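Local coordinates for alpha,alpha-trehalose-phosphate synthase (UDP-forming) (Burkholderia multivorans, PDB 5UOF), which belongs to glycosyltransferase family 20 and has the GT-B architecture, in which two Rossmann-like domains face each other, at residues A[34-37]-A[38-42]; A[124-127]-A[128-131]; A[205-209]-A[210-214]; A[235-239]-A[240-244]. All coordinates share one frame; numbering follows the deposited sequence.

Contact 1. Residues A[34-37]-A[38-42]. With EDO (1,2-ethanediol), chain Q.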
loop_
_atom_site.group_PDB
_atom_site.type_symbol
_atom_site.label_atom_id
_atom_site.label_comp_id
_atom_site.label_asym_id
_atom_site.label_seq_id
_atom_site.Cartn_x
_atom_site.Cartn_y
_atom_site.Cartn_z
ATOM N N VAL A 34 1.373 25.103 -20.600
ATOM C CA VAL A 34 0.201 25.955 -20.423
ATOM C C VAL A 34 0.018 26.301 -18.947
ATOM O O VAL A 34 -0.485 27.384 -18.613
ATOM C CB VAL A 34 -1.054 25.296 -21.032
ATOM C CG1 VAL A 34 -1.396 24.018 -20.310
ATOM C CG2 VAL A 34 -2.235 26.254 -21.000
ATOM N N GLY A 35 0.470 25.428 -18.043
ATOM C CA GLY A 35 0.381 25.731 -16.624
ATOM C C GLY A 35 1.308 26.840 -16.160
ATOM O O GLY A 35 0.948 27.616 -15.274
ATOM N N VAL A 36 2.499 26.947 -16.743
ATOM C CA VAL A 36 3.506 27.866 -16.211
ATOM C C VAL A 36 3.844 29.025 -17.130
ATOM O O VAL A 36 4.574 29.931 -16.696
ATOM C CB VAL A 36 4.805 27.126 -15.841
ATOM C CG1 VAL A 36 4.531 26.027 -14.803
ATOM C CG2 VAL A 36 5.471 26.580 -17.095
ATOM N N MET A 37 3.386 29.030 -18.380
ATOM C CA MET A 37 3.953 30.000 -19.317
ATOM C C MET A 37 3.580 31.429 -18.938
ATOM O O MET A 37 4.418 32.339 -19.036
ATOM C CB MET A 37 3.524 29.683 -20.746
ATOM C CG MET A 37 4.240 30.521 -21.802
ATOM S SD MET A 37 6.043 30.412 -21.705
ATOM C CE MET A 37 6.328 28.681 -22.070
ATOM N N ASP A 38 2.338 31.649 -18.487
ATOM C CA ASP A 38 1.925 32.995 -18.095
ATOM C C ASP A 38 2.820 33.554 -16.995
ATOM O O ASP A 38 3.136 34.751 -16.990
ATOM C CB ASP A 38 0.468 32.996 -17.640
ATOM C CG ASP A 38 -0.511 33.086 -18.797
ATOM O OD1 ASP A 38 -0.061 33.107 -19.964
ATOM O OD2 ASP A 38 -1.733 33.142 -18.539
ATOM N N ALA A 39 3.228 32.703 -16.045
ATOM C CA ALA A 39 4.108 33.152 -14.971
ATOM C C ALA A 39 5.524 33.393 -15.478
ATOM O O ALA A 39 6.189 34.350 -15.059
ATOM C CB ALA A 39 4.109 32.131 -13.834
ATOM N N LEU A 40 6.018 32.532 -16.371
ATOM C CA LEU A 40 7.339 32.780 -16.953
ATOM C C LEU A 40 7.349 34.070 -17.762
ATOM O O LEU A 40 8.289 34.871 -17.664
ATOM C CB LEU A 40 7.775 31.603 -17.822
ATOM C CG LEU A 40 8.120 30.308 -17.076
ATOM C CD1 LEU A 40 8.257 29.165 -18.061
ATOM C CD2 LEU A 40 9.403 30.478 -16.264
ATOM N N GLN A 41 6.303 34.287 -18.573
ATOM C CA GLN A 41 6.232 35.501 -19.384
ATOM C C GLN A 41 6.146 36.742 -18.506
ATOM O O GLN A 41 6.803 37.753 -18.773
ATOM C CB GLN A 41 5.029 35.441 -20.322
ATOM C CG GLN A 41 5.156 34.483 -21.488
ATOM C CD GLN A 41 3.830 34.303 -22.221
ATOM O OE1 GLN A 41 3.779 33.735 -23.315
ATOM N NE2 GLN A 41 2.749 34.787 -21.614
ATOM N N GLU A 42 5.330 36.680 -17.455
ATOM C CA GLU A 42 5.108 37.838 -16.597
ATOM C C GLU A 42 6.380 38.244 -15.855
ATOM O O GLU A 42 6.647 39.441 -15.681
ATOM C CB GLU A 42 3.981 37.519 -15.619
ATOM C CG GLU A 42 3.724 38.542 -14.544
ATOM C CD GLU A 42 2.662 38.066 -13.570
ATOM O OE1 GLU A 42 1.979 37.067 -13.885
ATOM O OE2 GLU A 42 2.510 38.677 -12.492
HETATM C C1 EDO Q . 1.581 35.184 -11.224
HETATM O O1 EDO Q . 0.475 34.854 -10.375
HETATM C C2 EDO Q . 1.702 34.161 -12.344
HETATM O O2 EDO Q . 0.901 34.530 -13.478
HETATM O O HOH W 1 0.140 30.039 -18.829
#

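Contact 2. Residues A[124-127]-A[128-131]. With EDO (1,2-ethanediol), chain M.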
loop_
_atom_site.group_PDB
_atom_site.type_symbol
_atom_site.label_atom_id
_atom_site.label_comp_id
_atom_site.label_asym_id
_atom_site.label_seq_id
_atom_site.Cartn_x
_atom_site.Cartn_y
_atom_site.Cartn_z
ATOM N N LYS A 124 23.974 21.679 -10.372
ATOM C CA LYS A 124 25.164 22.490 -10.594
ATOM C C LYS A 124 25.067 23.266 -11.900
ATOM O O LYS A 124 25.552 24.401 -11.979
ATOM C CB LYS A 124 26.420 21.628 -10.577
ATOM C CG LYS A 124 27.691 22.482 -10.511
ATOM C CD LYS A 124 28.940 21.652 -10.325
ATOM C CE LYS A 124 30.156 22.557 -10.216
ATOM N NZ LYS A 124 29.966 23.566 -9.137
ATOM N N GLN A 125 24.442 22.684 -12.927
ATOM C CA GLN A 125 24.241 23.421 -14.176
ATOM C C GLN A 125 23.340 24.632 -13.966
ATOM O O GLN A 125 23.617 25.719 -14.491
ATOM C CB GLN A 125 23.659 22.503 -15.250
ATOM C CG GLN A 125 24.622 21.440 -15.760
ATOM C CD GLN A 125 25.788 22.034 -16.513
ATOM O OE1 GLN A 125 25.603 22.831 -17.431
ATOM N NE2 GLN A 125 27.000 21.662 -16.121
ATOM N N LEU A 126 22.264 24.469 -13.190
ATOM C CA LEU A 126 21.338 25.577 -12.962
ATOM C C LEU A 126 21.969 26.674 -12.107
ATOM O O LEU A 126 21.732 27.866 -12.345
ATOM C CB LEU A 126 20.060 25.067 -12.306
ATOM C CG LEU A 126 19.062 26.176 -11.966
ATOM C CD1 LEU A 126 18.596 26.871 -13.240
ATOM C CD2 LEU A 126 17.897 25.641 -11.183
ATOM N N ALA A 127 22.783 26.291 -11.120
ATOM C CA ALA A 127 23.187 27.226 -10.073
ATOM C C ALA A 127 23.894 28.447 -10.648
ATOM O O ALA A 127 23.697 29.571 -10.169
ATOM C CB ALA A 127 24.083 26.515 -9.059
ATOM N N ALA A 128 24.704 28.251 -11.690
ATOM C CA ALA A 128 25.449 29.358 -12.274
ATOM C C ALA A 128 24.538 30.374 -12.947
ATOM O O ALA A 128 24.949 31.520 -13.150
ATOM C CB ALA A 128 26.471 28.829 -13.280
ATOM N N LEU A 129 23.310 29.989 -13.289
ATOM C CA LEU A 129 22.381 30.892 -13.957
ATOM C C LEU A 129 21.505 31.677 -12.988
ATOM O O LEU A 129 20.747 32.548 -13.433
ATOM C CB LEU A 129 21.475 30.111 -14.912
ATOM C CG LEU A 129 22.135 29.135 -15.877
ATOM C CD1 LEU A 129 21.079 28.316 -16.598
ATOM C CD2 LEU A 129 23.010 29.878 -16.863
ATOM N N LEU A 130 21.598 31.403 -11.688
ATOM C CA LEU A 130 20.697 31.997 -10.711
ATOM C C LEU A 130 21.114 33.403 -10.317
ATOM O O LEU A 130 22.305 33.709 -10.200
ATOM C CB LEU A 130 20.636 31.134 -9.455
ATOM C CG LEU A 130 19.956 29.786 -9.663
ATOM C CD1 LEU A 130 20.004 28.948 -8.398
ATOM C CD2 LEU A 130 18.503 30.001 -10.116
ATOM N N ARG A 131 20.143 34.231 -10.110
ATOM C CA ARG A 131 20.261 35.489 -9.405
ATOM C C ARG A 131 19.699 35.330 -8.000
ATOM O O ARG A 131 18.833 34.475 -7.769
ATOM C CB ARG A 131 19.520 36.604 -10.150
ATOM C CG ARG A 131 19.957 36.732 -11.589
ATOM C CD ARG A 131 19.173 37.790 -12.364
ATOM N NE ARG A 131 19.602 37.802 -13.759
ATOM C CZ ARG A 131 18.947 38.387 -14.753
ATOM N NH1 ARG A 131 17.806 39.025 -14.521
ATOM N NH2 ARG A 131 19.440 38.332 -15.983
HETATM C C1 EDO M . 22.670 35.360 -13.911
HETATM O O1 EDO M . 22.351 36.653 -14.442
HETATM C C2 EDO M . 23.973 34.844 -14.519
HETATM O O2 EDO M . 23.790 34.564 -15.915
HETATM O O HOH W 2 24.472 32.388 -9.256
#

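Contact 3. Residues A[205-209]-A[210-214]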
loop_
_atom_site.group_PDB
_atom_site.type_symbol
_atom_site.label_atom_id
_atom_site.label_comp_id
_atom_site.label_asym_id
_atom_site.label_seq_id
_atom_site.Cartn_x
_atom_site.Cartn_y
_atom_site.Cartn_z
ATOM N N ASP A 205 1.932 13.318 8.160
ATOM C CA ASP A 205 1.930 12.152 9.039
ATOM C C ASP A 205 3.330 11.578 9.199
ATOM O O ASP A 205 3.734 11.215 10.307
ATOM C CB ASP A 205 0.998 11.070 8.495
ATOM C CG ASP A 205 -0.469 11.350 8.784
ATOM O OD1 ASP A 205 -0.774 12.278 9.560
ATOM O OD2 ASP A 205 -1.320 10.622 8.227
ATOM N N TYR A 206 4.071 11.459 8.097
ATOM C CA TYR A 206 5.432 10.941 8.187
ATOM C C TYR A 206 6.269 11.800 9.122
ATOM O O TYR A 206 6.942 11.288 10.024
ATOM C CB TYR A 206 6.073 10.874 6.794
ATOM C CG TYR A 206 7.428 10.173 6.776
ATOM C CD1 TYR A 206 8.593 10.845 7.135
ATOM C CD2 TYR A 206 7.541 8.843 6.378
ATOM C CE1 TYR A 206 9.822 10.205 7.112
ATOM C CE2 TYR A 206 8.770 8.197 6.361
ATOM C CZ TYR A 206 9.905 8.886 6.729
ATOM O OH TYR A 206 11.127 8.255 6.715
ATOM N N ILE A 207 6.223 13.122 8.923
ATOM C CA ILE A 207 7.051 14.041 9.707
ATOM C C ILE A 207 6.675 13.974 11.184
ATOM O O ILE A 207 7.540 13.850 12.060
ATOM C CB ILE A 207 6.902 15.476 9.164
ATOM C CG1 ILE A 207 7.414 15.575 7.724
ATOM C CG2 ILE A 207 7.590 16.476 10.092
ATOM C CD1 ILE A 207 8.895 15.527 7.615
ATOM N N GLU A 208 5.374 14.062 11.480
ATOM C CA GLU A 208 4.931 14.172 12.870
ATOM C C GLU A 208 5.057 12.845 13.608
ATOM O O GLU A 208 5.639 12.779 14.698
ATOM C CB GLU A 208 3.482 14.670 12.916
ATOM C CG GLU A 208 3.349 16.125 12.519
ATOM C CD GLU A 208 1.910 16.601 12.531
ATOM O OE1 GLU A 208 1.010 15.812 12.171
ATOM O OE2 GLU A 208 1.682 17.767 12.906
ATOM N N ARG A 209 4.520 11.774 13.028
ATOM C CA ARG A 209 4.437 10.517 13.758
ATOM C C ARG A 209 5.779 9.819 13.877
ATOM O O ARG A 209 5.956 8.994 14.776
ATOM C CB ARG A 209 3.411 9.606 13.092
ATOM C CG ARG A 209 2.028 10.216 13.173
ATOM C CD ARG A 209 0.996 9.407 12.455
ATOM N NE ARG A 209 -0.340 9.855 12.833
ATOM C CZ ARG A 209 -1.452 9.270 12.411
ATOM N NH1 ARG A 209 -1.366 8.223 11.610
ATOM N NH2 ARG A 209 -2.638 9.720 12.811
ATOM N N ARG A 210 6.733 10.129 13.010
ATOM C CA ARG A 210 8.063 9.558 13.138
ATOM C C ARG A 210 9.022 10.464 13.898
ATOM O O ARG A 210 10.222 10.169 13.953
ATOM C CB ARG A 210 8.613 9.216 11.756
ATOM C CG ARG A 210 7.789 8.174 11.065
ATOM C CD ARG A 210 8.320 7.892 9.707
ATOM N NE ARG A 210 9.693 7.406 9.760
ATOM C CZ ARG A 210 10.028 6.138 9.971
ATOM N NH1 ARG A 210 9.081 5.226 10.161
ATOM N NH2 ARG A 210 11.312 5.787 9.999
ATOM N N GLY A 211 8.522 11.540 14.503
ATOM C CA GLY A 211 9.359 12.385 15.332
ATOM C C GLY A 211 10.362 13.219 14.573
ATOM O O GLY A 211 11.363 13.647 15.149
ATOM N N ILE A 212 10.122 13.464 13.289
ATOM C CA ILE A 212 11.053 14.255 12.490
ATOM C C ILE A 212 10.830 15.746 12.697
ATOM O O ILE A 212 11.784 16.534 12.702
ATOM C CB ILE A 212 10.915 13.849 11.017
ATOM C CG1 ILE A 212 11.386 12.410 10.877
ATOM C CG2 ILE A 212 11.698 14.787 10.090
ATOM C CD1 ILE A 212 10.997 11.822 9.622
ATOM N N GLY A 213 9.585 16.155 12.886
ATOM C CA GLY A 213 9.307 17.563 13.027
ATOM C C GLY A 213 7.910 17.791 13.549
ATOM O O GLY A 213 7.176 16.852 13.866
ATOM N N THR A 214 7.553 19.067 13.626
ATOM C CA THR A 214 6.326 19.495 14.273
ATOM C C THR A 214 5.629 20.522 13.398
ATOM O O THR A 214 6.270 21.258 12.644
ATOM C CB THR A 214 6.613 20.115 15.649
ATOM O OG1 THR A 214 7.576 21.161 15.496
ATOM C CG2 THR A 214 7.165 19.072 16.608
HETATM O O HOH W 3 12.534 8.364 9.488
HETATM O O HOH W 4 6.771 14.884 15.894
#

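Contact 4. Residues A[235-239]-A[240-244]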
loop_
_atom_site.group_PDB
_atom_site.type_symbol
_atom_site.label_atom_id
_atom_site.label_comp_id
_atom_site.label_asym_id
_atom_site.label_seq_id
_atom_site.Cartn_x
_atom_site.Cartn_y
_atom_site.Cartn_z
ATOM N N ILE A 235 -4.304 20.477 -9.499
ATOM C CA ILE A 235 -4.155 21.022 -10.848
ATOM C C ILE A 235 -5.483 20.917 -11.586
ATOM O O ILE A 235 -6.077 19.833 -11.674
ATOM C CB ILE A 235 -3.048 20.283 -11.617
ATOM C CG1 ILE A 235 -1.684 20.534 -10.975
ATOM C CG2 ILE A 235 -3.027 20.725 -13.086
ATOM C CD1 ILE A 235 -0.511 19.950 -11.773
ATOM N N GLY A 236 -5.935 22.035 -12.156
ATOM C CA GLY A 236 -7.155 22.067 -12.922
ATOM C C GLY A 236 -6.911 22.264 -14.404
ATOM O O GLY A 236 -5.803 22.054 -14.921
ATOM N N VAL A 237 -7.966 22.681 -15.103
ATOM C CA VAL A 237 -7.928 22.896 -16.545
ATOM C C VAL A 237 -8.556 24.253 -16.832
ATOM O O VAL A 237 -8.881 25.001 -15.904
ATOM C CB VAL A 237 -8.666 21.780 -17.305
ATOM C CG1 VAL A 237 -8.037 20.424 -17.002
ATOM C CG2 VAL A 237 -10.154 21.781 -16.939
ATOM N N TYR A 238 -8.716 24.596 -18.109
ATOM C CA TYR A 238 -9.506 25.769 -18.484
ATOM C C TYR A 238 -10.790 25.268 -19.128
ATOM O O TYR A 238 -10.833 25.033 -20.343
ATOM C CB TYR A 238 -8.737 26.696 -19.431
ATOM C CG TYR A 238 -7.594 27.433 -18.759
ATOM C CD1 TYR A 238 -7.837 28.356 -17.750
ATOM C CD2 TYR A 238 -6.281 27.231 -19.161
ATOM C CE1 TYR A 238 -6.796 29.050 -17.140
ATOM C CE2 TYR A 238 -5.238 27.916 -18.557
ATOM C CZ TYR A 238 -5.501 28.826 -17.548
ATOM O OH TYR A 238 -4.469 29.526 -16.944
ATOM N N PRO A 239 -11.857 25.067 -18.351
ATOM C CA PRO A 239 -13.001 24.312 -18.880
ATOM C C PRO A 239 -13.721 25.013 -20.016
ATOM O O PRO A 239 -14.176 24.334 -20.945
ATOM C CB PRO A 239 -13.905 24.126 -17.648
ATOM C CG PRO A 239 -13.483 25.193 -16.692
ATOM C CD PRO A 239 -12.022 25.423 -16.934
ATOM N N ASP A 240 -13.830 26.347 -19.981
ATOM C CA ASP A 240 -14.499 27.046 -21.075
ATOM C C ASP A 240 -13.699 26.929 -22.369
ATOM O O ASP A 240 -14.275 26.786 -23.454
ATOM C CB ASP A 240 -14.733 28.511 -20.703
ATOM C CG ASP A 240 -15.633 28.674 -19.475
ATOM O OD1 ASP A 240 -16.353 27.717 -19.113
ATOM O OD2 ASP A 240 -15.629 29.773 -18.879
ATOM N N ALA A 241 -12.367 26.949 -22.268
ATOM C CA ALA A 241 -11.528 26.792 -23.451
ATOM C C ALA A 241 -11.649 25.393 -24.040
ATOM O O ALA A 241 -11.673 25.233 -25.266
ATOM C CB ALA A 241 -10.071 27.107 -23.105
ATOM N N ILE A 242 -11.723 24.367 -23.182
ATOM C CA ILE A 242 -11.909 23.004 -23.666
ATOM C C ILE A 242 -13.245 22.866 -24.383
ATOM O O ILE A 242 -13.331 22.265 -25.461
ATOM C CB ILE A 242 -11.767 22.014 -22.495
ATOM C CG1 ILE A 242 -10.294 21.954 -22.063
ATOM C CG2 ILE A 242 -12.296 20.637 -22.876
ATOM C CD1 ILE A 242 -10.046 21.240 -20.748
ATOM N N ALA A 243 -14.311 23.423 -23.803
ATOM C CA ALA A 243 -15.626 23.285 -24.422
ATOM C C ALA A 243 -15.649 23.943 -25.794
ATOM O O ALA A 243 -16.205 23.390 -26.753
ATOM C CB ALA A 243 -16.703 23.889 -23.522
ATOM N N GLN A 244 -15.044 25.123 -25.905
ATOM C CA GLN A 244 -14.987 25.818 -27.188
ATOM C C GLN A 244 -14.204 25.007 -28.212
ATOM O O GLN A 244 -14.608 24.899 -29.379
ATOM C CB GLN A 244 -14.360 27.203 -27.006
ATOM C CG GLN A 244 -14.159 27.972 -28.300
ATOM C CD GLN A 244 -13.376 29.272 -28.111
ATOM O OE1 GLN A 244 -12.381 29.313 -27.387
ATOM N NE2 GLN A 244 -13.827 30.334 -28.765
#

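Contact 1. Residues A[34-37]-A[38-42]
Met37 O accepts from Gln41 N at 2.7 Å, an almost straight bond (168° at the hydrogen), and Val36 O takes Leu40 N at 3.0 Å in the same way. Both are ordinary i to i+4 bonds of helix 32-43, the crossover helix of a beta-alpha-beta unit running from strand 12-16 to strand 46-48. Two residues earlier the pattern fails: the helix is kinked at Asp38 and Ala39, whose N atoms make no bond to the turn before, and a water stands in at the first of them. It accepts from Asp38 N at 2.7 Å and donates to Val34 O, likewise at 2.7 Å, so both backbone atoms keep a partner although the turn has opened.

Packing follows the faces of the helix. Val36 and Leu40 run alongside each other in the same direction, with Val36 CG2 3.9 Å from Leu40 CD1; both side chains also rest on Val14 of strand 12-16. Met37 starts with CG opposite its own backbone N (chi1 -171°), and its chain then folds at the next two bonds and crosses the extended Gln41 at about a right angle. Its CG meets Gln41 OE1 at 3.6 Å, while Val70 of strand 70-77 touches both residues. On another flank, helix 450-472 lies beside Val36 and Ala39. There an ethanediol sets its C2 3.5 Å from Ala39 CB, and its O2 donates to Glu42 OE1 at 2.8 Å.

Contact 2. Residues A[124-127]-A[128-131]
Ala128 is the second residue of a type I beta turn, Ala127 to Leu130, that leads out of helix 109-127. Its short side chain reaches little beyond the preceding peptide.

At Leu129 the backbone N reaches Leu126 O, three residues back, at 2.8 Å. The bond is bent (149° at the hydrogen), and the donor stands well above the carbonyl plane. Leu129 CB comes within 3.4 Å of the same oxygen, Leu126 O, and its branched end passes loosely by that of Leu126.

Leu130 completes the turn: its N donates to Ala127 O at 3.2 Å, approaching from 62° out of the carbonyl plane. A water bridges the turn, donating to Ala127 O and, at 2.7 Å, to Leu130 O, so that Ala127 O is held from two sources. The Leu130 side chain folds back on the last helical turn, CD1 against Ala127 CA at 4.0 Å and CD2 facing Leu126 CG.

Arg131 has left the turn and extends from CG to NE, which donates to O1 of an ethanediol at 3.1 Å, the oxygen lying at the guanidinium edge. Its backbone is pinned by Asp134 OD2 at N and by Asn157 ND2 at O.

The apolar side of the turn faces the N-terminal sheet: Leu126 packs on Ile13 and Val15 of strand 12-16 and on Phe48 of strand 46-48, and Leu130 joins it on Ile13, just ahead of strand 135-139.

Contact 3. Residues A[205-209]-A[210-214]
Arg210 lays its CD over the centre of the Tyr206 ring, 3.4 Å from the centroid and 12° off the normal, a CH-pi contact. The arginine chain bends at its third torsion (60°), which carries NE across the same face to 3.4 Å from Tyr206 CZ. A water links the two ends, accepting from Arg210 NH2 and bonding to Tyr206 OH, which is also bonded to His179. Ile212 CD1 closes in obliquely on Tyr206 CE1, at a tight 3.2 Å.

In the backbone a Schellman motif ends the helix. Gly211, with positive phi, is its C-prime residue: Gly211 N donates to Glu208 O at 3.1 Å and Ile212 N to Ile207 O at 2.9 Å. Ile207 O also takes Gly213 N, and Ile207 CG2 lies 3.4 Å from Gly213 N, close against the glycine.

Asp205 forms a salt bridge with Arg209 of the second subunit, and Arg209 with Asp205 of that subunit. Within the subunit, helix 197-209 turns sharply into edge strand 213-215: Tyr206 and Ile207 pack on Val183 of helix 179-186, Ile207 and Ile212 meet Ala223 of strand 221-223, and Thr214 pairs through its backbone with His222.

Contact 4. Residues A[235-239]-A[240-244]
Tyr238 O and Pro239 O receive Ile242 N and Ala243 N, each at 3.0 Å and 160° at the hydrogen, and with these two bonds the first turn of helix 239-248 closes behind Tyr238, its N-cap residue. Pro239 stands at the first helical position, where a missing N-H costs nothing because no earlier turn offers an acceptor.

Val237, just before the cap, faces Ile242, and the two side chains cross at about a right angle. Ile242 CD1 touches Val237 CB at 3.7 Å and CG2 at 3.8 Å. It gets there because Ile242 CG1 lies on the backbone-N side (chi1 -71°) and the chain then runs on extended, back past the start of the helix. Tyr238 meets the helix by its root alone, CB to Ala241 CB at 3.9 Å; the rest of the side chain leads away, touching Leu450 and Ser451, and its OH bonds to Arg454. Asp240 OD1 forms a salt bridge with Arg446, and a carboxylate in the first turn probably also gains from the helix dipole. Pro239 packs on Ala383 of helix 376-384 and on Leu442 of helix 431-447.

Apolar contact between the residue before an N-cap and the fourth residue after the cap is a hydrophobic staple. Here it joins the residue before the cap to the first turn of the helix that follows strand 226-232, the last strand of the N-terminal sheet in chain order, a place consistent with the passage from the first GT-B domain to the second.

Three of the four contacts mark places where a helix begins or ends: contact 4 starts one with a hydrophobic staple, contact 3 stops one with a Schellman motif, and contact 2 leaves one through a beta turn. Contact 1 lies within a kinked helix, and is the most buried. Contacts 1 and 2 both pack on strand 12-16, their centres 20 Å apart, but contact 2 is at the surface. Contacts 1 and 4 touch directly, Val34 CG2 to Tyr238 CE2 at 4.2 Å, and share helix 450-472. Contact 3 stands apart, about 35 Å from contact 1 between centres, and is alone in reaching the second subunit, through charged residues.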